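Local coordinates for protein endo-1,4-beta-mannanase (Eisenia fetida, PDB 5Y6T) that probably hydrolyses internal beta-1,4-mannosidic linkages in mannans, as an earthworm endo-mannanase of glycoside hydrolase family 5, at residues 37-45 against 91-102. Residues are numbered along the deposited sequence; the frame is centred on the assembly and turned at random.
Sequences DFGNGQYDC and AQNTMTSDLAQF
The tight part of the contact centres on Phe-38, held by Leu-99 and Phe-102: Leu-99 CD2 sits over one ring face, 3.7 Å from the centroid in a CH-pi contact, while the ring's edge meets the face of Phe-102 in a T-shaped pair with planes at 72°. A flat apolar residue suits this buried place, since both its face and its edge are used.

Beside it, Asp-98 binds the turn. Its OD2 accepts Gly-39 N at 2.8 Å on the anti lone pair, and Thr-94 OG1 donates to the same oxygen from above the carboxylate plane. Thr-94 OG1 in turn accepts Gly-41 N at 3.0 Å, so one hydroxyl links carboxylate and backbone. Asn-40 and Gly-41 form the middle of a type I' turn from Gly-39 to Gln-42, and both have positive phi, which asparagine and glycine tolerate well; in addition, a side chain on Gly-39 would crowd Met-95 CE, and one on Gly-41 would strike Gln-92 NE2.

With CG anti to the backbone N (chi1 -171°), Tyr-43 sets one ring face against Asp-98 O, which lies 3.8 Å from the ring plane, over its centre, and its OH passes Phe-102 CA to hydrogen-bond Glu-52. An alanine here is likely to open a gap beside Asp-98 and Phe-102 and leave Glu-52 without its hydroxyl mate.

The side of the exposed Asp-44, Ala-91 and Gln-92 is looser. Gln-101 NE2 gives Asp-44 OD1 a fairly straight bond (162°), and a water joins Asp-44 N to Asp-98 OD1. At the other end Asn-40 OD1 receives weak bonds from Ala-91 N and Gln-92 N.

The contact thus ties the loop leading into helix 42-60 to the start of helix 95-108, two neighbouring helices outside the barrel typical of family 5 enzymes; Phe-38 and Phe-102 reach Ile-68 on strand 65-72, and Met-95 and Leu-99 touch Met-149 of helix 135-152.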
ATOM      1  N   ASP A  37       2.309   6.018 -15.259  1.00 21.58           N
ATOM      2  CA  ASP A  37       3.668   6.382 -14.881  1.00 21.24           C
ATOM      3  C   ASP A  37       4.726   5.387 -15.340  1.00 22.20           C
ATOM      4  O   ASP A  37       5.878   5.742 -15.593  1.00 21.93           O
ATOM      5  CB  ASP A  37       3.731   6.526 -13.361  1.00 22.05           C
ATOM      6  CG  ASP A  37       3.116   7.828 -12.893  1.00 25.97           C
ATOM      7  OD1 ASP A  37       3.410   8.859 -13.537  1.00 24.08           O
ATOM      8  OD2 ASP A  37       2.425   7.857 -11.886  1.00 24.70           O
ATOM      9  N   PHE A  38       4.357   4.125 -15.309  1.00 20.18           N
ATOM     10  CA  PHE A  38       5.230   3.010 -15.669  1.00 19.22           C
ATOM     11  C   PHE A  38       4.639   2.197 -16.800  1.00 20.04           C
ATOM     12  O   PHE A  38       3.445   1.956 -16.840  1.00 22.69           O
ATOM     13  CB  PHE A  38       5.460   2.142 -14.413  1.00 19.87           C
ATOM     14  CG  PHE A  38       6.022   2.923 -13.255  1.00 20.05           C
ATOM     15  CD1 PHE A  38       7.356   3.170 -13.110  1.00 20.23           C
ATOM     16  CD2 PHE A  38       5.166   3.395 -12.255  1.00 21.29           C
ATOM     17  CE1 PHE A  38       7.856   3.894 -12.054  1.00 21.12           C
ATOM     18  CE2 PHE A  38       5.654   4.085 -11.176  1.00 21.93           C
ATOM     19  CZ  PHE A  38       6.983   4.352 -11.046  1.00 20.58           C
ATOM     20  N   GLY A  39       5.480   1.698 -17.689  1.00 21.30           N
ATOM     21  CA  GLY A  39       4.950   0.953 -18.805  1.00 21.16           C
ATOM     22  C   GLY A  39       4.702   1.869 -20.029  1.00 21.07           C
ATOM     23  O   GLY A  39       4.629   3.120 -19.920  1.00 20.76           O
ATOM     24  N   ASN A  40       4.621   1.222 -21.173  1.00 20.68           N
ATOM     25  CA  ASN A  40       4.316   1.897 -22.476  1.00 21.74           C
ATOM     26  C   ASN A  40       5.244   3.072 -22.762  1.00 23.18           C
ATOM     27  O   ASN A  40       4.849   4.059 -23.382  1.00 25.64           O
ATOM     28  CB  ASN A  40       2.843   2.220 -22.568  1.00 22.14           C
ATOM     29  CG  ASN A  40       1.987   0.960 -22.570  1.00 22.40           C
ATOM     30  OD1 ASN A  40       2.392  -0.071 -23.135  1.00 22.26           O
ATOM     31  ND2 ASN A  40       0.790   1.043 -21.992  1.00 23.79           N
ATOM     32  N   GLY A  41       6.497   2.915 -22.333  1.00 21.96           N
ATOM     33  CA  GLY A  41       7.574   3.927 -22.552  1.00 22.46           C
ATOM     34  C   GLY A  41       7.349   5.291 -21.901  1.00 22.67           C
ATOM     35  O   GLY A  41       8.061   6.268 -22.214  1.00 22.52           O
ATOM     36  N   GLN A  42       6.457   5.357 -20.892  1.00 21.58           N
ATOM     37  CA  GLN A  42       6.085   6.589 -20.269  1.00 22.42           C
ATOM     38  C   GLN A  42       7.162   7.136 -19.365  1.00 22.92           C
ATOM     39  O   GLN A  42       7.305   8.321 -19.214  1.00 22.63           O
ATOM     40  CB  GLN A  42       4.738   6.440 -19.534  1.00 21.55           C
ATOM     41  CG  GLN A  42       3.608   6.218 -20.500  1.00 21.23           C
ATOM     42  CD  GLN A  42       3.553   7.260 -21.624  1.00 23.33           C
ATOM     43  OE1 GLN A  42       3.292   8.432 -21.359  1.00 25.41           O
ATOM     44  NE2 GLN A  42       3.813   6.823 -22.848  1.00 25.81           N
ATOM     45  N   TYR A  43       7.910   6.258 -18.727  1.00 22.63           N
ATOM     46  CA  TYR A  43       8.866   6.704 -17.762  1.00 23.50           C
ATOM     47  C   TYR A  43       9.977   7.458 -18.501  1.00 23.91           C
ATOM     48  O   TYR A  43      10.355   8.560 -18.094  1.00 24.02           O
ATOM     49  CB  TYR A  43       9.413   5.474 -16.983  1.00 20.61           C
ATOM     50  CG  TYR A  43      10.262   5.818 -15.794  1.00 22.09           C
ATOM     51  CD1 TYR A  43       9.700   5.975 -14.534  1.00 21.14           C
ATOM     52  CD2 TYR A  43      11.641   5.945 -15.896  1.00 22.68           C
ATOM     53  CE1 TYR A  43      10.499   6.271 -13.444  1.00 22.53           C
ATOM     54  CE2 TYR A  43      12.418   6.284 -14.818  1.00 21.48           C
ATOM     55  CZ  TYR A  43      11.834   6.389 -13.566  1.00 20.74           C
ATOM     56  OH  TYR A  43      12.612   6.733 -12.452  1.00 21.69           O
ATOM     57  N   ASP A  44      10.515   6.857 -19.574  1.00 21.68           N
ATOM     58  CA  ASP A  44      11.568   7.560 -20.319  1.00 25.65           C
ATOM     59  C   ASP A  44      11.054   8.791 -21.058  1.00 28.40           C
ATOM     60  O   ASP A  44      11.779   9.777 -21.097  1.00 27.09           O
ATOM     61  CB  ASP A  44      12.223   6.674 -21.353  1.00 30.54           C
ATOM     62  CG  ASP A  44      13.096   5.651 -20.763  1.00 33.58           C
ATOM     63  OD1 ASP A  44      13.628   5.835 -19.643  1.00 34.65           O
ATOM     64  OD2 ASP A  44      13.192   4.618 -21.421  1.00 38.07           O
ATOM     65  N   CYS A  45       9.847   8.738 -21.652  1.00 28.08           N
ATOM     66  CA  CYS A  45       9.363   9.936 -22.419  1.00 29.24           C
ATOM     67  C   CYS A  45       8.886  11.097 -21.521  1.00 28.77           C
ATOM     68  O   CYS A  45       9.131  12.275 -21.806  1.00 26.13           O
ATOM     69  CB  CYS A  45       8.213   9.591 -23.397  1.00 30.32           C
ATOM     70  SG  CYS A  45       6.541   9.287 -22.730  1.00 30.01           S
ATOM     71  N   ALA A  91       2.074  -2.881 -23.068  1.00 23.69           N
ATOM     72  CA  ALA A  91       2.270  -3.171 -24.519  1.00 26.86           C
ATOM     73  C   ALA A  91       3.698  -3.162 -24.981  1.00 26.62           C
ATOM     74  O   ALA A  91       4.018  -3.883 -25.905  1.00 27.72           O
ATOM     75  CB  ALA A  91       1.453  -2.233 -25.429  1.00 28.84           C
ATOM     76  N   GLN A  92       4.560  -2.326 -24.392  1.00 27.81           N
ATOM     77  CA  GLN A  92       5.898  -2.171 -24.848  1.00 29.12           C
ATOM     78  C   GLN A  92       6.916  -2.916 -23.984  1.00 27.68           C
ATOM     79  O   GLN A  92       8.128  -2.778 -24.192  1.00 27.71           O
ATOM     80  CB  GLN A  92       6.250  -0.682 -24.921  1.00 31.53           C
ATOM     81  CG  GLN A  92       5.480   0.051 -25.989  1.00 38.19           C
ATOM     82  CD  GLN A  92       5.577   1.553 -25.905  1.00 36.16           C
ATOM     83  OE1 GLN A  92       4.626   2.241 -26.222  1.00 47.03           O
ATOM     84  NE2 GLN A  92       6.750   2.061 -25.599  1.00 42.93           N
ATOM     85  N   ASN A  93       6.419  -3.646 -22.983  1.00 26.80           N
ATOM     86  CA  ASN A  93       7.229  -4.345 -21.994  1.00 26.13           C
ATOM     87  C   ASN A  93       8.298  -3.400 -21.397  1.00 24.97           C
ATOM     88  O   ASN A  93       9.446  -3.809 -21.118  1.00 25.23           O
ATOM     89  CB  ASN A  93       7.839  -5.618 -22.591  1.00 30.30           C
ATOM     90  CG  ASN A  93       8.479  -6.515 -21.541  1.00 33.19           C
ATOM     91  OD1 ASN A  93       7.973  -6.624 -20.402  1.00 28.53           O
ATOM     92  ND2 ASN A  93       9.645  -7.094 -21.880  1.00 35.00           N
ATOM     93  N   THR A  94       7.899  -2.163 -21.089  1.00 22.04           N
ATOM     94  CA  THR A  94       8.836  -1.288 -20.327  1.00 21.38           C
ATOM     95  C   THR A  94       8.637  -1.205 -18.805  1.00 21.45           C
ATOM     96  O   THR A  94       9.502  -0.676 -18.100  1.00 21.16           O
ATOM     97  CB  THR A  94       8.912   0.132 -20.858  1.00 24.78           C
ATOM     98  OG1 THR A  94       7.786   0.910 -20.479  1.00 20.64           O
ATOM     99  CG2 THR A  94       9.120   0.101 -22.421  1.00 25.17           C
ATOM    100  N   MET A  95       7.530  -1.717 -18.317  1.00 20.29           N
ATOM    101  CA  MET A  95       7.219  -1.513 -16.911  1.00 21.17           C
ATOM    102  C   MET A  95       8.349  -1.936 -16.008  1.00 21.59           C
ATOM    103  O   MET A  95       8.711  -1.262 -15.069  1.00 21.29           O
ATOM    104  CB  MET A  95       5.914  -2.189 -16.523  1.00 19.82           C
ATOM    105  CG  MET A  95       5.517  -1.858 -15.080  1.00 19.40           C
ATOM    106  SD  MET A  95       3.956  -2.562 -14.653  1.00 21.49           S
ATOM    107  CE  MET A  95       2.883  -1.442 -15.615  1.00 20.24           C
ATOM    108  N   THR A  96       8.830  -3.152 -16.187  1.00 20.25           N
ATOM    109  CA  THR A  96       9.891  -3.626 -15.303  1.00 20.14           C
ATOM    110  C   THR A  96      11.146  -2.777 -15.302  1.00 23.69           C
ATOM    111  O   THR A  96      11.644  -2.418 -14.237  1.00 23.22           O
ATOM    112  CB  THR A  96      10.230  -5.109 -15.628  1.00 21.07           C
ATOM    113  OG1 THR A  96       9.041  -5.890 -15.572  1.00 24.58           O
ATOM    114  CG2 THR A  96      11.202  -5.628 -14.675  1.00 21.39           C
ATOM    115  N   SER A  97      11.639  -2.430 -16.493  1.00 21.10           N
ATOM    116  CA  SER A  97      12.778  -1.561 -16.608  1.00 22.20           C
ATOM    117  C   SER A  97      12.497  -0.162 -16.074  1.00 20.83           C
ATOM    118  O   SER A  97      13.375   0.491 -15.513  1.00 21.59           O
ATOM    119  CB  SER A  97      13.345  -1.544 -18.072  1.00 28.23           C
ATOM    120  OG  SER A  97      12.424  -1.184 -19.033  1.00 37.50           O
ATOM    121  N   ASP A  98      11.267   0.324 -16.250  1.00 20.70           N
ATOM    122  CA  ASP A  98      10.898   1.629 -15.741  1.00 19.98           C
ATOM    123  C   ASP A  98      10.988   1.619 -14.210  1.00 19.61           C
ATOM    124  O   ASP A  98      11.582   2.483 -13.605  1.00 19.89           O
ATOM    125  CB  ASP A  98       9.490   2.050 -16.160  1.00 20.46           C
ATOM    126  CG  ASP A  98       9.323   2.237 -17.671  1.00 22.91           C
ATOM    127  OD1 ASP A  98      10.361   2.414 -18.329  1.00 23.17           O
ATOM    128  OD2 ASP A  98       8.150   2.233 -18.166  1.00 22.77           O
ATOM    129  N   LEU A  99      10.339   0.629 -13.581  1.00 19.39           N
ATOM    130  CA  LEU A  99      10.425   0.519 -12.137  1.00 19.59           C
ATOM    131  C   LEU A  99      11.876   0.304 -11.635  1.00 20.20           C
ATOM    132  O   LEU A  99      12.241   0.765 -10.561  1.00 20.77           O
ATOM    133  CB  LEU A  99       9.558  -0.627 -11.642  1.00 19.71           C
ATOM    134  CG  LEU A  99       8.081  -0.365 -11.640  1.00 20.48           C
ATOM    135  CD1 LEU A  99       7.291  -1.654 -11.613  1.00 23.12           C
ATOM    136  CD2 LEU A  99       7.706   0.552 -10.469  1.00 20.05           C
ATOM    137  N   ALA A 100      12.648  -0.477 -12.397  1.00 19.99           N
ATOM    138  CA  ALA A 100      14.069  -0.685 -12.138  1.00 21.28           C
ATOM    139  C   ALA A 100      14.798   0.630 -12.024  1.00 21.90           C
ATOM    140  O   ALA A 100      15.552   0.785 -11.114  1.00 21.20           O
ATOM    141  CB  ALA A 100      14.747  -1.686 -13.138  1.00 20.34           C
ATOM    142  N   GLN A 101      14.618   1.513 -12.992  1.00 23.45           N
ATOM    143  CA  GLN A 101      15.270   2.831 -13.009  1.00 23.91           C
ATOM    144  C   GLN A 101      14.860   3.606 -11.738  1.00 23.10           C
ATOM    145  O   GLN A 101      15.697   4.175 -11.021  1.00 21.73           O
ATOM    146  CB  GLN A 101      14.838   3.620 -14.221  1.00 24.05           C
ATOM    147  CG  GLN A 101      15.399   3.206 -15.579  1.00 28.24           C
ATOM    148  CD  GLN A 101      15.061   4.246 -16.642  1.00 30.62           C
ATOM    149  OE1 GLN A 101      15.468   5.409 -16.539  1.00 31.70           O
ATOM    150  NE2 GLN A 101      14.159   3.876 -17.564  1.00 30.36           N
ATOM    151  N   PHE A 102      13.572   3.537 -11.429  1.00 21.20           N
ATOM    152  CA  PHE A 102      13.013   4.282 -10.273  1.00 20.77           C
ATOM    153  C   PHE A 102      13.644   3.747  -8.964  1.00 20.31           C
ATOM    154  O   PHE A 102      14.154   4.499  -8.144  1.00 20.45           O
ATOM    155  CB  PHE A 102      11.500   4.115 -10.275  1.00 21.41           C
ATOM    156  CG  PHE A 102      10.796   4.886  -9.189  1.00 19.75           C
ATOM    157  CD1 PHE A 102      10.674   6.265  -9.292  1.00 20.98           C
ATOM    158  CD2 PHE A 102      10.137   4.225  -8.187  1.00 22.97           C
ATOM    159  CE1 PHE A 102      10.001   6.993  -8.346  1.00 22.83           C
ATOM    160  CE2 PHE A 102       9.426   4.933  -7.244  1.00 21.23           C
ATOM    161  CZ  PHE A 102       9.325   6.322  -7.327  1.00 22.16           C
TER
HETATM  162  O   HOH W   1      -0.443  -1.749 -21.597  1.00 23.92           O
HETATM  163  O   HOH W   2       9.895   4.179 -20.410  1.00 24.18           O